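Local atomic coordinates of protein Amuc_1100 (Akkermansia muciniphila, PDB entry 6KNY), a protein that is of unknown function but is a membrane protein, crystallised here without its transmembrane region. Residues 125-130 with 143-148; 129-134 with 175-180; 198-203 with 274-279. All blocks are in the same frame, centred on the assembly; numbering follows the deposited sequence.

Contact 1. Residues 125-130 with 143-148; sequences KAINSL and IKVYRP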
# COMPACT_ATOMS: atom_id res chain seq x y z
N LYS A 125 -7.03 -1.08 -1.64
CA LYS A 125 -6.80 -1.22 -3.08
C LYS A 125 -5.47 -0.60 -3.49
O LYS A 125 -4.75 -1.17 -4.32
CB LYS A 125 -7.95 -0.59 -3.88
CG LYS A 125 -9.21 -1.45 -3.89
CD LYS A 125 -9.50 -2.16 -5.25
CE LYS A 125 -10.90 -2.80 -5.35
NZ LYS A 125 -10.93 -4.25 -5.76
N ALA A 126 -5.10 0.55 -2.89
CA ALA A 126 -3.83 1.19 -3.23
C ALA A 126 -2.64 0.36 -2.75
O ALA A 126 -1.66 0.16 -3.49
CB ALA A 126 -3.78 2.60 -2.62
N ILE A 127 -2.70 -0.12 -1.50
CA ILE A 127 -1.60 -0.93 -0.96
C ILE A 127 -1.49 -2.24 -1.73
O ILE A 127 -0.39 -2.66 -2.13
CB ILE A 127 -1.79 -1.17 0.55
CG1 ILE A 127 -1.69 0.15 1.33
CG2 ILE A 127 -0.74 -2.20 1.08
CD1 ILE A 127 -2.03 0.05 2.84
N ASN A 128 -2.63 -2.89 -1.99
CA ASN A 128 -2.63 -4.10 -2.81
C ASN A 128 -1.93 -3.89 -4.14
O ASN A 128 -1.15 -4.73 -4.59
CB ASN A 128 -4.04 -4.61 -3.06
CG ASN A 128 -4.04 -5.91 -3.87
OD1 ASN A 128 -3.54 -6.93 -3.41
ND2 ASN A 128 -4.52 -5.84 -5.10
N SER A 129 -2.24 -2.78 -4.81
CA SER A 129 -1.63 -2.50 -6.11
C SER A 129 -0.13 -2.27 -5.97
O SER A 129 0.67 -2.78 -6.78
CB SER A 129 -2.30 -1.30 -6.76
OG SER A 129 -1.62 -0.94 -7.94
N LEU A 130 0.28 -1.50 -4.96
CA LEU A 130 1.70 -1.23 -4.71
C LEU A 130 2.48 -2.52 -4.44
O LEU A 130 3.50 -2.78 -5.08
CB LEU A 130 1.85 -0.29 -3.51
CG LEU A 130 3.30 -0.01 -3.06
CD1 LEU A 130 4.17 0.45 -4.23
CD2 LEU A 130 3.33 1.01 -1.93
N ILE A 143 9.31 -8.28 4.30
CA ILE A 143 9.57 -8.41 5.72
C ILE A 143 8.40 -7.87 6.55
O ILE A 143 8.03 -8.46 7.56
CB ILE A 143 10.89 -7.70 6.08
CG1 ILE A 143 12.06 -8.38 5.37
CG2 ILE A 143 11.12 -7.68 7.61
CD1 ILE A 143 13.38 -7.62 5.47
N LYS A 144 7.81 -6.75 6.12
CA LYS A 144 6.70 -6.21 6.87
C LYS A 144 5.91 -5.24 5.99
O LYS A 144 6.48 -4.56 5.14
CB LYS A 144 7.19 -5.55 8.17
CG LYS A 144 7.55 -4.08 8.13
CD LYS A 144 7.86 -3.60 9.57
CE LYS A 144 8.26 -2.11 9.65
NZ LYS A 144 9.05 -1.75 10.88
N VAL A 145 4.59 -5.25 6.16
CA VAL A 145 3.72 -4.18 5.68
C VAL A 145 2.97 -3.71 6.92
O VAL A 145 2.10 -4.43 7.43
CB VAL A 145 2.75 -4.64 4.59
CG1 VAL A 145 1.91 -3.45 4.12
CG2 VAL A 145 3.52 -5.25 3.42
N TYR A 146 3.31 -2.53 7.40
CA TYR A 146 2.77 -2.02 8.66
C TYR A 146 1.98 -0.76 8.37
O TYR A 146 2.49 0.17 7.75
CB TYR A 146 3.90 -1.74 9.65
CG TYR A 146 3.46 -0.86 10.78
CD1 TYR A 146 2.60 -1.34 11.77
CD2 TYR A 146 3.88 0.46 10.86
CE1 TYR A 146 2.18 -0.52 12.80
CE2 TYR A 146 3.46 1.29 11.89
CZ TYR A 146 2.62 0.79 12.86
OH TYR A 146 2.21 1.60 13.88
N ARG A 147 0.73 -0.74 8.83
CA ARG A 147 -0.22 0.32 8.49
C ARG A 147 -0.90 0.83 9.75
O ARG A 147 -1.79 0.15 10.29
CB ARG A 147 -1.25 -0.20 7.49
CG ARG A 147 -2.38 0.78 7.14
CD ARG A 147 -3.66 -0.01 6.75
NE ARG A 147 -4.33 -0.55 7.93
CZ ARG A 147 -5.32 0.06 8.58
NH1 ARG A 147 -5.82 1.21 8.13
NH2 ARG A 147 -5.84 -0.50 9.67
N PRO A 148 -0.51 2.01 10.26
CA PRO A 148 -1.22 2.59 11.40
C PRO A 148 -2.69 2.83 11.08
O PRO A 148 -3.06 3.12 9.94
CB PRO A 148 -0.49 3.92 11.65
CG PRO A 148 0.90 3.74 11.04
CD PRO A 148 0.71 2.75 9.89
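Ile-127 of helix 117-134 meets Val-145 and Arg-147 where the helix packs lengthwise on one face of a mixed beta sheet, a helix-on-sheet layer close to the centre of the chain. Helix and strand are joined here purely by side chains, the CA atoms of Ile-127 and Val-145 standing 9.1 Å apart. The two branches of Ile-127 divide the work. Its short branch faces the strand, CG2 lying 4.2 Å from CG1 of Val-145. The longer branch is stretched out, CD1 anti to CA (chi2 173°), and this carries the methyl past the strand end to the aliphatic part of Arg-147. All three residues are buried, so this is the packed side of the contact, although a single isoleucine supplies the whole helix share of it.

Beyond CD, Arg-147 changes character. A bend at its third torsion (chi3 77°) turns the guanidinium group away from the line of the chain; NH1 forms salt bridges with Glu-153 and Glu-123, while NE bonds to Gly-103 O. An apolar stem and a buried, probably well-neutralised charge are thus combined in one side chain, which also packs on Phe-104 and Tyr-107.

The outer sides are looser and polar. Lys-125, exposed on the helix, pairs with Glu-76 of helix 70-91, and on the strand Lys-144 reaches Gln-268 through NZ. Ile-143 and Lys-144 both stand opposite Ala-178, a classic beta bulge in the pairing with strand 170-181. Next to Val-145, Tyr-146 is exposed. Where the packed side gives way to the charged one, Ile-127 CD1 lies 4.2 Å from Arg-147 CD, the last carbon before the guanidinium group.

Contact 2. Residues 129-134 with 175-180; sequences SLVNKL and LEIAFQ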
# COMPACT_ATOMS: atom_id res chain seq x y z
N SER A 129 -2.24 -2.78 -4.81
CA SER A 129 -1.63 -2.50 -6.11
C SER A 129 -0.13 -2.27 -5.97
O SER A 129 0.67 -2.78 -6.78
CB SER A 129 -2.30 -1.30 -6.76
OG SER A 129 -1.62 -0.94 -7.94
N LEU A 130 0.28 -1.50 -4.96
CA LEU A 130 1.70 -1.23 -4.71
C LEU A 130 2.48 -2.52 -4.44
O LEU A 130 3.50 -2.78 -5.08
CB LEU A 130 1.85 -0.29 -3.51
CG LEU A 130 3.30 -0.01 -3.06
CD1 LEU A 130 4.17 0.45 -4.23
CD2 LEU A 130 3.33 1.01 -1.93
N VAL A 131 2.03 -3.32 -3.49
CA VAL A 131 2.80 -4.51 -3.15
C VAL A 131 2.90 -5.45 -4.35
O VAL A 131 3.94 -6.07 -4.60
CB VAL A 131 2.19 -5.20 -1.92
CG1 VAL A 131 2.91 -6.52 -1.63
CG2 VAL A 131 2.33 -4.27 -0.71
N ASN A 132 1.83 -5.52 -5.15
CA ASN A 132 1.85 -6.40 -6.32
C ASN A 132 2.87 -5.95 -7.36
O ASN A 132 3.56 -6.78 -7.96
CB ASN A 132 0.45 -6.51 -6.92
CG ASN A 132 -0.38 -7.57 -6.22
OD1 ASN A 132 -0.08 -8.76 -6.31
ND2 ASN A 132 -1.37 -7.14 -5.47
N LYS A 133 3.00 -4.63 -7.57
CA LYS A 133 4.10 -4.15 -8.41
C LYS A 133 5.47 -4.48 -7.80
O LYS A 133 6.40 -4.84 -8.52
CB LYS A 133 3.96 -2.64 -8.64
N LEU A 134 5.59 -4.41 -6.47
CA LEU A 134 6.87 -4.75 -5.83
C LEU A 134 7.21 -6.23 -6.02
O LEU A 134 8.39 -6.59 -6.16
CB LEU A 134 6.85 -4.42 -4.34
CG LEU A 134 6.72 -2.96 -3.89
CD1 LEU A 134 6.53 -2.90 -2.38
CD2 LEU A 134 7.93 -2.13 -4.31
N LEU A 175 1.97 4.37 5.93
CA LEU A 175 2.34 2.97 6.02
C LEU A 175 3.85 2.83 5.91
O LEU A 175 4.55 3.74 5.44
CB LEU A 175 1.65 2.13 4.95
CG LEU A 175 2.03 2.43 3.51
CD1 LEU A 175 2.06 1.11 2.72
CD2 LEU A 175 1.00 3.41 2.89
N GLU A 176 4.33 1.66 6.31
CA GLU A 176 5.74 1.31 6.21
C GLU A 176 5.85 -0.03 5.51
O GLU A 176 5.07 -0.94 5.80
CB GLU A 176 6.41 1.18 7.58
CG GLU A 176 6.26 2.36 8.52
CD GLU A 176 6.95 2.09 9.86
OE1 GLU A 176 7.79 1.16 9.93
OE2 GLU A 176 6.64 2.78 10.85
N ILE A 177 6.83 -0.17 4.64
CA ILE A 177 7.12 -1.45 4.01
C ILE A 177 8.61 -1.74 4.17
O ILE A 177 9.45 -0.86 3.97
CB ILE A 177 6.72 -1.46 2.52
CG1 ILE A 177 5.25 -1.05 2.37
CG2 ILE A 177 6.98 -2.84 1.93
CD1 ILE A 177 4.71 -1.20 0.96
N ALA A 178 8.91 -2.97 4.57
CA ALA A 178 10.28 -3.46 4.67
C ALA A 178 10.40 -4.64 3.72
O ALA A 178 9.52 -5.52 3.68
CB ALA A 178 10.61 -3.87 6.11
N PHE A 179 11.48 -4.66 2.94
CA PHE A 179 11.74 -5.77 2.04
C PHE A 179 13.24 -5.87 1.86
O PHE A 179 14.00 -5.04 2.36
CB PHE A 179 11.04 -5.60 0.69
CG PHE A 179 11.30 -4.28 0.01
CD1 PHE A 179 12.43 -4.08 -0.76
CD2 PHE A 179 10.41 -3.23 0.15
CE1 PHE A 179 12.67 -2.86 -1.39
CE2 PHE A 179 10.62 -2.01 -0.47
CZ PHE A 179 11.76 -1.82 -1.25
N GLN A 180 13.66 -6.91 1.14
CA GLN A 180 15.08 -7.09 0.88
C GLN A 180 15.26 -7.87 -0.42
O GLN A 180 14.40 -8.66 -0.82
CB GLN A 180 15.79 -7.80 2.05
CG GLN A 180 15.55 -9.28 2.17
CD GLN A 180 16.69 -9.99 2.93
OE1 GLN A 180 17.81 -10.09 2.44
NE2 GLN A 180 16.39 -10.45 4.14
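Ile-177 holds CG1 anti to its carbonyl carbon (chi1 -54°) and CD1 anti to CA, an extended form that pushes the terminal methyl up from strand 170-181 toward the helix. Leu-130 answers with CG anti to its backbone N (chi1 175°), and Leu-134 comes from one turn further on. Both leucines come down tip to tip on the same methyl: Ile-177 CD1 is 3.9 Å from Leu-130 CD2 and 4.2 Å from Leu-134 CD1. Val-131 closes in from the flank, its CG2 4.2 Å from that CD1. One methyl of the strand is therefore held by three helix residues, wholly by apolar contact. The other branch of Ile-177 serves the strand itself, CG2 lying in the plane of the Phe-179 ring at its edge. Helix and strand segments run nearly parallel, 14° between their directions, with axes 11.7 Å apart. Within the fold, strand 170-181 lies between strands 141-146 and 265-276. Helix 183-194 covers the same face beside helix 117-134, Ile-193 touching Leu-130 and Leu-134, and Ala-189 touching Leu-134 and Phe-179.

Contact 3. Residues 198-203 with 274-279; sequences DYLFTV and VHFNQP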
# COMPACT_ATOMS: atom_id res chain seq x y z
N ASP A 198 -1.97 5.17 -10.73
CA ASP A 198 -3.30 5.52 -10.27
C ASP A 198 -3.33 5.96 -8.82
O ASP A 198 -4.37 6.47 -8.37
CB ASP A 198 -4.23 4.30 -10.41
CG ASP A 198 -4.55 3.96 -11.86
OD1 ASP A 198 -4.48 4.85 -12.74
OD2 ASP A 198 -4.86 2.77 -12.11
N TYR A 199 -2.25 5.76 -8.07
CA TYR A 199 -2.20 6.04 -6.65
C TYR A 199 -0.92 6.79 -6.35
O TYR A 199 0.14 6.41 -6.85
CB TYR A 199 -2.28 4.74 -5.83
CG TYR A 199 -3.58 3.99 -5.98
CD1 TYR A 199 -4.72 4.38 -5.27
CD2 TYR A 199 -3.69 2.88 -6.81
CE1 TYR A 199 -5.90 3.68 -5.37
CE2 TYR A 199 -4.88 2.18 -6.93
CZ TYR A 199 -5.98 2.59 -6.22
OH TYR A 199 -7.17 1.90 -6.34
N LEU A 200 -1.01 7.84 -5.54
CA LEU A 200 0.14 8.69 -5.21
C LEU A 200 0.68 8.31 -3.83
O LEU A 200 0.06 8.61 -2.80
CB LEU A 200 -0.25 10.17 -5.26
CG LEU A 200 0.82 11.21 -4.87
CD1 LEU A 200 2.06 11.09 -5.75
CD2 LEU A 200 0.20 12.63 -5.00
N PHE A 201 1.84 7.65 -3.81
CA PHE A 201 2.57 7.38 -2.57
C PHE A 201 3.74 8.35 -2.51
O PHE A 201 4.53 8.44 -3.46
CB PHE A 201 3.11 5.95 -2.52
CG PHE A 201 2.06 4.90 -2.31
CD1 PHE A 201 1.70 4.50 -1.03
CD2 PHE A 201 1.45 4.27 -3.40
CE1 PHE A 201 0.73 3.51 -0.83
CE2 PHE A 201 0.50 3.28 -3.21
CZ PHE A 201 0.15 2.90 -1.93
N THR A 202 3.86 9.07 -1.40
CA THR A 202 4.97 9.99 -1.25
C THR A 202 5.88 9.45 -0.16
O THR A 202 5.44 8.74 0.75
CB THR A 202 4.46 11.41 -0.94
OG1 THR A 202 5.56 12.33 -1.03
CG2 THR A 202 3.84 11.47 0.45
N VAL A 203 7.18 9.73 -0.29
CA VAL A 203 8.19 9.10 0.56
C VAL A 203 8.44 10.02 1.75
O VAL A 203 9.01 11.11 1.59
CB VAL A 203 9.48 8.81 -0.20
CG1 VAL A 203 10.57 8.33 0.76
CG2 VAL A 203 9.24 7.77 -1.29
N VAL A 274 -1.54 9.52 -0.60
CA VAL A 274 -2.25 10.80 -0.65
C VAL A 274 -3.68 10.54 -1.12
O VAL A 274 -3.89 10.14 -2.27
CB VAL A 274 -1.51 11.79 -1.56
CG1 VAL A 274 -2.28 13.11 -1.67
CG2 VAL A 274 -0.07 12.01 -1.02
N HIS A 275 -4.66 10.73 -0.23
CA HIS A 275 -6.06 10.66 -0.62
C HIS A 275 -6.59 12.07 -0.91
O HIS A 275 -6.68 12.89 0.00
CB HIS A 275 -6.94 10.00 0.44
CG HIS A 275 -8.38 9.90 -0.00
ND1 HIS A 275 -9.34 10.82 0.37
CD2 HIS A 275 -8.99 9.05 -0.86
CE1 HIS A 275 -10.49 10.51 -0.21
NE2 HIS A 275 -10.31 9.43 -0.95
N PHE A 276 -6.96 12.32 -2.16
CA PHE A 276 -7.54 13.60 -2.57
C PHE A 276 -9.01 13.65 -2.16
O PHE A 276 -9.78 12.74 -2.48
CB PHE A 276 -7.37 13.80 -4.07
CG PHE A 276 -5.94 13.93 -4.47
CD1 PHE A 276 -5.30 15.17 -4.41
CD2 PHE A 276 -5.21 12.82 -4.85
CE1 PHE A 276 -3.94 15.29 -4.74
CE2 PHE A 276 -3.86 12.93 -5.17
CZ PHE A 276 -3.23 14.16 -5.11
N ASN A 277 -9.40 14.71 -1.45
CA ASN A 277 -10.66 14.71 -0.74
C ASN A 277 -11.80 15.36 -1.52
O ASN A 277 -12.90 14.81 -1.56
CB ASN A 277 -10.50 15.40 0.62
CG ASN A 277 -9.74 14.53 1.61
OD1 ASN A 277 -9.75 13.29 1.51
ND2 ASN A 277 -9.04 15.18 2.56
N GLN A 278 -11.55 16.50 -2.14
CA GLN A 278 -12.66 17.19 -2.81
C GLN A 278 -12.12 17.97 -4.01
O GLN A 278 -12.27 19.19 -4.10
CB GLN A 278 -13.42 18.09 -1.81
CG GLN A 278 -12.67 19.32 -1.28
CD GLN A 278 -12.07 19.14 0.10
OE1 GLN A 278 -12.44 18.23 0.85
NE2 GLN A 278 -11.13 20.01 0.46
N PRO A 279 -11.46 17.30 -4.95
CA PRO A 279 -10.95 18.02 -6.11
C PRO A 279 -12.12 18.58 -6.92
O PRO A 279 -13.22 18.01 -6.94
CB PRO A 279 -10.20 16.93 -6.90
CG PRO A 279 -10.92 15.66 -6.55
CD PRO A 279 -11.41 15.83 -5.13
O HOH W 1 -3.49 8.40 -4.34
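This is an antiparallel strand pair at the margin of the sheet, where Leu-200, on the edge strand side, meets Val-274 near the end of strand 265-276. The backbone N of Val-274 donates to Leu-200 O at 2.9 Å, nearly straight at 168°. The return link is made by a water, which accepts from Leu-200 N at 2.8 Å and donates to Val-274 O at 2.7 Å. A water in place of the second direct bond is consistent with the strands beginning to part here, whereas Thr-202 still bonds to Asn-272 through the backbone.

On one face of the pair, Leu-200 and Val-274 lie side by side and point the same way. Leu-200 has CG anti to its backbone N (chi1 177°), which brings CG to 4.0 Å from Val-274 CG2 and lets CD2 continue to the edge of the Phe-276 ring, 3.8 Å from CZ. Val-274 CG1 lies over a face of that ring, toward its rim. His-275 turns to the other side of the strand: ND1 donates to Asn-277 OD1 at 2.8 Å, close to the ring plane, and NE2 bonds to Ser-63 O, a pattern consistent with protonation at both nitrogens.

On its other side strand 265-276 pairs with strand 170-181, His-275 bonding through the backbone to Thr-171, while Phe-201 and Tyr-199 pack against helix 117-134.

Contacts 1 and 2 are buried and rest on the same helix, 117-134: successive parts of it settle on the neighbouring strands 141-146 and 170-181, and the centres of the two contacts lie about 6 Å apart. Both depend on apolar side chains, contact 1 adding an arginine stem whose charge is met elsewhere. Contact 3, about 15 and 17 Å from the centres of the other two, is only partly buried and joins strand to strand, so backbone and water bonds accompany its side-chain packing. Phe-201 connects it to the interior: its CZ is 3.7 Å from Leu-130 CD2, and its CE1 is 3.7 Å from Leu-175 CD2.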